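Local atomic coordinates of CRISPR system CMR subunit Cmr7 1 (Sulfolobus solfataricus, PDB entry 2X5Q), a protein that serves as a subunit, possibly a homodimer, of the CMR ribonucleoprotein complex, which carries CRISPR RNA in adaptive immunity against viruses and other mobile genetic elements. Residues I28-G31 / S32-I36; S46-D50 / K51-N55; V144-R148 / D149-T153. All coordinates share one frame; numbering follows the deposited sequence.

Interaction 1 (I28-G31 / S32-I36); sequences IKIG and SSVSI
Ile28 and Ile36 face each other as an antiparallel hydrogen-bonded pair, Ile28 N giving to Ile36 O at 2.8 Å and Ile36 N to Ile28 O at 2.9 Å, before the chain turns back through Ser32 and Ser33. Lys29 and Ser35 form the neighbouring non-hydrogen-bonded pair. Beyond them Val34 O gathers two backbone donors: Ile30 N at 2.9 Å, tilted out of the carbonyl plane, and Gly31 N at 3.3 Å, in that plane and on a lone pair. A weak return bond runs from Val34 N to Gly31 O.

Together these bonds close a beta hairpin, strands 27-29 and 35-38, the inner pair of a four-stranded antiparallel sheet. Ile30 turns its side chain toward the returning strand, its CB 4.0 Å from Val34 CB, the two branched chains crossing at a slant; the exact place of its CD1 methyl is uncertain. Beta-branched valine suits the extended backbone at Val34, whereas Ile30, at the bend, serves as a buried apolar chain. Pro123 touches both, and Ile36 and Ile28 rest on Val12 and Leu14 of strand 11-15.

The Lys29-Ser35 face is more polar. A water lies 2.7 Å from Gly31 O, to which it donates, and 2.7 Å from Ser35 OG, linking the turn to the strand. The extended aliphatic chain of Lys29 passes alongside the turn, CE lying 4.1 Å from Ser32 N.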
# COMPACT_ATOMS: atom_id res chain seq x y z
N ILE A 28 17.16 -2.49 -18.39
CA ILE A 28 17.70 -2.01 -17.14
C ILE A 28 17.54 -3.12 -16.11
O ILE A 28 16.43 -3.57 -15.85
CB ILE A 28 16.95 -0.76 -16.69
CG1 ILE A 28 17.16 0.36 -17.72
CG2 ILE A 28 17.42 -0.30 -15.30
CD1 ILE A 28 16.09 1.39 -17.72
N LYS A 29 18.67 -3.57 -15.57
CA LYS A 29 18.67 -4.51 -14.46
C LYS A 29 18.34 -3.73 -13.18
O LYS A 29 19.06 -2.80 -12.82
CB LYS A 29 20.04 -5.18 -14.34
CG LYS A 29 20.20 -6.08 -13.12
CD LYS A 29 21.38 -7.05 -13.28
CE LYS A 29 21.69 -7.78 -11.98
NZ LYS A 29 22.75 -8.83 -12.14
N ILE A 30 17.24 -4.09 -12.53
CA ILE A 30 16.88 -3.46 -11.26
C ILE A 30 17.58 -4.17 -10.12
O ILE A 30 18.07 -3.54 -9.18
CB ILE A 30 15.37 -3.47 -11.04
CG1 ILE A 30 14.67 -2.81 -12.22
CG2 ILE A 30 14.99 -2.69 -9.77
CD1 ILE A 30 13.19 -2.79 -12.06
N GLY A 31 17.62 -5.50 -10.20
CA GLY A 31 18.43 -6.29 -9.31
C GLY A 31 18.57 -7.68 -9.87
O GLY A 31 18.26 -7.90 -11.05
N SER A 32 19.01 -8.62 -9.04
CA SER A 32 19.27 -9.98 -9.50
C SER A 32 18.03 -10.65 -10.11
O SER A 32 18.16 -11.46 -11.01
CB SER A 32 19.78 -10.84 -8.34
OG SER A 32 18.81 -10.89 -7.31
N SER A 33 16.85 -10.30 -9.61
CA SER A 33 15.62 -10.98 -9.98
C SER A 33 14.69 -10.18 -10.90
O SER A 33 13.71 -10.74 -11.43
CB SER A 33 14.87 -11.38 -8.70
OG SER A 33 15.73 -12.14 -7.87
N VAL A 34 15.00 -8.90 -11.13
CA VAL A 34 14.14 -8.01 -11.91
C VAL A 34 14.91 -7.28 -13.03
O VAL A 34 15.94 -6.62 -12.78
CB VAL A 34 13.44 -6.98 -11.00
CG1 VAL A 34 12.46 -6.13 -11.80
CG2 VAL A 34 12.73 -7.68 -9.84
N SER A 35 14.43 -7.47 -14.26
CA SER A 35 14.92 -6.73 -15.42
C SER A 35 13.75 -6.12 -16.19
O SER A 35 12.72 -6.77 -16.42
CB SER A 35 15.74 -7.61 -16.36
OG SER A 35 16.95 -7.98 -15.74
N ILE A 36 13.94 -4.87 -16.59
CA ILE A 36 12.93 -4.07 -17.27
C ILE A 36 13.44 -3.72 -18.68
O ILE A 36 14.63 -3.48 -18.87
CB ILE A 36 12.63 -2.81 -16.43
CG1 ILE A 36 11.73 -3.20 -15.25
CG2 ILE A 36 11.97 -1.70 -17.27
CD1 ILE A 36 11.42 -2.05 -14.30
O HOH W 1 18.03 -9.03 -13.48

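Interaction 2 (S46-D50 / K51-N55); sequences SQIDD and KGLHN
One carboxylate oxygen, OD1 of Asp49, is gripped by two donors from opposite faces of its plane: the backbone N of Lys51 at 2.8 Å and NE2 of His54 at 2.9 Å. The oxygen lies in the plane of the imidazole, at its edge, while carboxylate and ring are turned 65° apart. Asp49 can reach both because its CG sits between the backbone N and the carbonyl carbon (chi1 62°), swinging the acid over the turn. The histidine bond should fix the ring's rotation.

Asp49 to Gly52 is a type I turn, closed by Gly52 N to Asp49 O at 3.1 Å; the return bond, Asp49 N to Gly52 O at 3.0 Å, completes the hydrogen-bonded pair Asp49-Gly52. Gly52 has a positive phi of 124°, where a side chain would jam against the preceding carbonyl. Farther along the hairpin Gln47 and His54 exchange backbone bonds, and Ser46 OG donates to Asn55 O at 2.6 Å. The amides of Gln47 and Asn55 do not pair; both nitrogens donate to Val45 O, and Asn55 OD1 accepts from Lys112 N.

On the other face of the hairpin Ile48 CG2 meets Leu53 CD1 at 3.5 Å, an apolar patch that packs on Leu178 of helix 172-185. That helix also sends Asp181 to Leu53 N and Lys177 to Lys51 O, while Leu85 of strand 80-86 bonds to Ser46.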
# COMPACT_ATOMS: atom_id res chain seq x y z
N SER A 46 7.04 9.74 -17.10
CA SER A 46 8.16 10.52 -16.58
C SER A 46 8.91 11.16 -17.73
O SER A 46 9.14 10.52 -18.77
CB SER A 46 9.09 9.67 -15.73
OG SER A 46 8.40 9.10 -14.63
N GLN A 47 9.30 12.42 -17.55
CA GLN A 47 9.82 13.24 -18.64
C GLN A 47 11.03 14.06 -18.19
O GLN A 47 11.11 14.47 -17.04
CB GLN A 47 8.72 14.19 -19.15
CG GLN A 47 7.58 13.48 -19.93
CD GLN A 47 6.27 14.26 -19.94
OE1 GLN A 47 6.25 15.46 -20.24
NE2 GLN A 47 5.15 13.57 -19.64
N ILE A 48 11.98 14.26 -19.09
CA ILE A 48 13.03 15.25 -18.87
C ILE A 48 12.92 16.37 -19.90
O ILE A 48 12.45 16.16 -21.02
CB ILE A 48 14.48 14.63 -18.82
CG1 ILE A 48 15.00 14.25 -20.19
CG2 ILE A 48 14.53 13.41 -17.91
CD1 ILE A 48 16.51 14.17 -20.23
N ASP A 49 13.31 17.57 -19.49
CA ASP A 49 13.33 18.72 -20.39
C ASP A 49 14.35 19.71 -19.87
O ASP A 49 15.13 19.35 -18.99
CB ASP A 49 11.92 19.33 -20.52
CG ASP A 49 11.36 19.86 -19.21
OD1 ASP A 49 12.12 20.13 -18.26
OD2 ASP A 49 10.13 20.01 -19.14
N ASP A 50 14.35 20.93 -20.39
CA ASP A 50 15.33 21.94 -19.96
C ASP A 50 15.18 22.40 -18.50
O ASP A 50 16.04 23.12 -18.01
CB ASP A 50 15.41 23.15 -20.93
CG ASP A 50 14.10 23.95 -21.05
OD1 ASP A 50 13.08 23.57 -20.44
OD2 ASP A 50 14.08 24.95 -21.79
N LYS A 51 14.13 21.95 -17.80
CA LYS A 51 13.92 22.29 -16.39
C LYS A 51 14.21 21.14 -15.43
O LYS A 51 14.15 21.33 -14.20
CB LYS A 51 12.49 22.77 -16.17
CG LYS A 51 11.98 23.80 -17.16
CD LYS A 51 12.82 25.07 -17.15
CE LYS A 51 12.33 26.05 -18.21
NZ LYS A 51 13.40 27.01 -18.58
N GLY A 52 14.49 19.96 -15.98
CA GLY A 52 14.91 18.79 -15.21
C GLY A 52 14.01 17.59 -15.43
O GLY A 52 13.43 17.41 -16.49
N LEU A 53 13.90 16.77 -14.38
CA LEU A 53 13.12 15.54 -14.40
C LEU A 53 11.71 15.80 -13.84
O LEU A 53 11.55 16.58 -12.89
CB LEU A 53 13.84 14.50 -13.53
CG LEU A 53 13.28 13.08 -13.44
CD1 LEU A 53 13.09 12.49 -14.83
CD2 LEU A 53 14.22 12.22 -12.58
N HIS A 54 10.71 15.16 -14.44
CA HIS A 54 9.30 15.38 -14.10
C HIS A 54 8.50 14.10 -14.01
O HIS A 54 8.82 13.12 -14.68
CB HIS A 54 8.62 16.28 -15.14
CG HIS A 54 9.30 17.59 -15.36
ND1 HIS A 54 9.21 18.64 -14.47
CD2 HIS A 54 10.10 18.02 -16.37
CE1 HIS A 54 9.93 19.65 -14.91
NE2 HIS A 54 10.48 19.30 -16.07
N ASN A 55 7.43 14.15 -13.22
CA ASN A 55 6.47 13.05 -13.06
C ASN A 55 7.09 11.81 -12.45
O ASN A 55 7.14 10.74 -13.09
CB ASN A 55 5.77 12.70 -14.37
CG ASN A 55 5.01 13.85 -14.95
OD1 ASN A 55 4.36 14.60 -14.21
ND2 ASN A 55 5.07 14.00 -16.28

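Interaction 3 (V144-R148 / D149-T153); sequences VSLDR and DVAKT
Asp147 OD2 reaches over the first turn of the helix to the backbone N-H groups of Val150 and Asp149. CG lies anti to the backbone N (chi1 171°), which carries the acid forward to Val150 N. That N-H points at OD2 over 3.0 Å, nearly straight at 163°, and meets the lone pair of OD2 that points away from the other carboxylate oxygen. Asp149 N comes to the same OD2 at 2.8 Å, but bent and weak. A short acidic side chain suits this place, since it can bond the first N-H groups of the helix, which have no preceding turn of carbonyls, and its charge would be expected to interact favourably with the helix N-terminus.

The side chain of Asp149 stands beside that of Asp147, their OD2 atoms 3.9 Å apart; this like-charge proximity is probably eased by the helix end. Leu146 turns toward the helix instead: its CD1 lies 4.1 Å from Ala151 CB. Leu146 also meets Val182 and Ala151 meets Tyr179, both of helix 172-185, and a small residue suits that helix-helix packing. Asn18 OD1 accepts from Asp147 N, a second hold on the capping residue. This is a classical aspartate N-cap, starting helix 148-162 after the short loop that follows strand 139-144.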
# COMPACT_ATOMS: atom_id res chain seq x y z
N VAL A 144 17.49 5.24 2.58
CA VAL A 144 18.69 5.30 1.76
C VAL A 144 18.62 6.50 0.82
O VAL A 144 17.56 6.80 0.28
CB VAL A 144 18.87 4.00 0.94
CG1 VAL A 144 20.20 4.02 0.18
CG2 VAL A 144 18.80 2.76 1.87
N SER A 145 19.74 7.20 0.67
CA SER A 145 19.84 8.23 -0.36
C SER A 145 20.83 7.75 -1.42
O SER A 145 21.61 6.83 -1.19
CB SER A 145 20.28 9.56 0.24
OG SER A 145 21.62 9.46 0.68
N LEU A 146 20.76 8.34 -2.61
CA LEU A 146 21.68 7.95 -3.68
C LEU A 146 23.09 8.43 -3.38
O LEU A 146 23.31 9.59 -3.06
CB LEU A 146 21.23 8.51 -5.03
CG LEU A 146 20.06 7.84 -5.75
CD1 LEU A 146 20.04 8.31 -7.19
CD2 LEU A 146 20.12 6.31 -5.69
N ASP A 147 24.06 7.51 -3.47
CA ASP A 147 25.46 7.90 -3.50
C ASP A 147 25.67 8.83 -4.71
O ASP A 147 25.04 8.65 -5.76
CB ASP A 147 26.36 6.65 -3.57
CG ASP A 147 27.82 6.99 -3.83
OD1 ASP A 147 28.64 6.91 -2.90
OD2 ASP A 147 28.13 7.32 -4.99
N ARG A 148 26.50 9.85 -4.54
CA ARG A 148 26.60 10.90 -5.56
C ARG A 148 27.34 10.47 -6.82
O ARG A 148 27.04 10.98 -7.90
CB ARG A 148 27.22 12.17 -4.97
CG ARG A 148 26.21 12.96 -4.16
CD ARG A 148 26.80 14.18 -3.47
NE ARG A 148 25.87 14.65 -2.44
CZ ARG A 148 25.91 15.83 -1.84
NH1 ARG A 148 26.85 16.73 -2.14
NH2 ARG A 148 24.99 16.12 -0.91
N ASP A 149 28.29 9.55 -6.69
CA ASP A 149 28.92 8.92 -7.85
C ASP A 149 27.88 8.06 -8.59
O ASP A 149 27.76 8.17 -9.80
CB ASP A 149 30.11 8.05 -7.48
CG ASP A 149 31.26 8.83 -6.85
OD1 ASP A 149 31.67 9.86 -7.43
OD2 ASP A 149 31.75 8.38 -5.80
N VAL A 150 27.15 7.22 -7.86
CA VAL A 150 26.11 6.39 -8.50
C VAL A 150 25.02 7.22 -9.18
O VAL A 150 24.52 6.85 -10.24
CB VAL A 150 25.44 5.39 -7.52
CG1 VAL A 150 24.49 6.09 -6.59
CG2 VAL A 150 24.66 4.33 -8.30
N ALA A 151 24.64 8.35 -8.59
CA ALA A 151 23.66 9.24 -9.23
C ALA A 151 24.13 9.73 -10.61
O ALA A 151 23.33 9.87 -11.55
CB ALA A 151 23.34 10.41 -8.33
N LYS A 152 25.43 9.99 -10.72
CA LYS A 152 26.03 10.38 -12.00
C LYS A 152 25.93 9.24 -13.02
O LYS A 152 25.58 9.48 -14.17
CB LYS A 152 27.50 10.81 -11.82
CG LYS A 152 28.12 11.45 -13.05
CD LYS A 152 29.63 11.64 -12.93
CE LYS A 152 30.00 12.92 -12.16
NZ LYS A 152 31.49 13.14 -11.91
N THR A 153 26.22 8.01 -12.59
CA THR A 153 26.09 6.84 -13.47
C THR A 153 24.62 6.61 -13.84
O THR A 153 24.31 6.23 -14.98
CB THR A 153 26.68 5.55 -12.85
OG1 THR A 153 25.90 5.16 -11.72
CG2 THR A 153 28.12 5.77 -12.43

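How the interactions relate
The three contacts follow one another along the chain and do not touch; their nearest atoms stay about 9 to 11 Å apart. Interactions 1 and 2 both join the strands of a hairpin but belong to different sheets, on opposite sides of the chain's centre, about 24 Å apart between centres. Interaction 1 is mostly buried and depends on main-chain bonds and branched apolar side chains. Interactions 2 and 3 are partly buried, and in each an aspartate oxygen takes two donors: a backbone and a histidine N-H at the turn, two backbone N-H groups, one weakly, at the helix start. Helix 172-185 is their shared neighbour, taking apolar side chains from both.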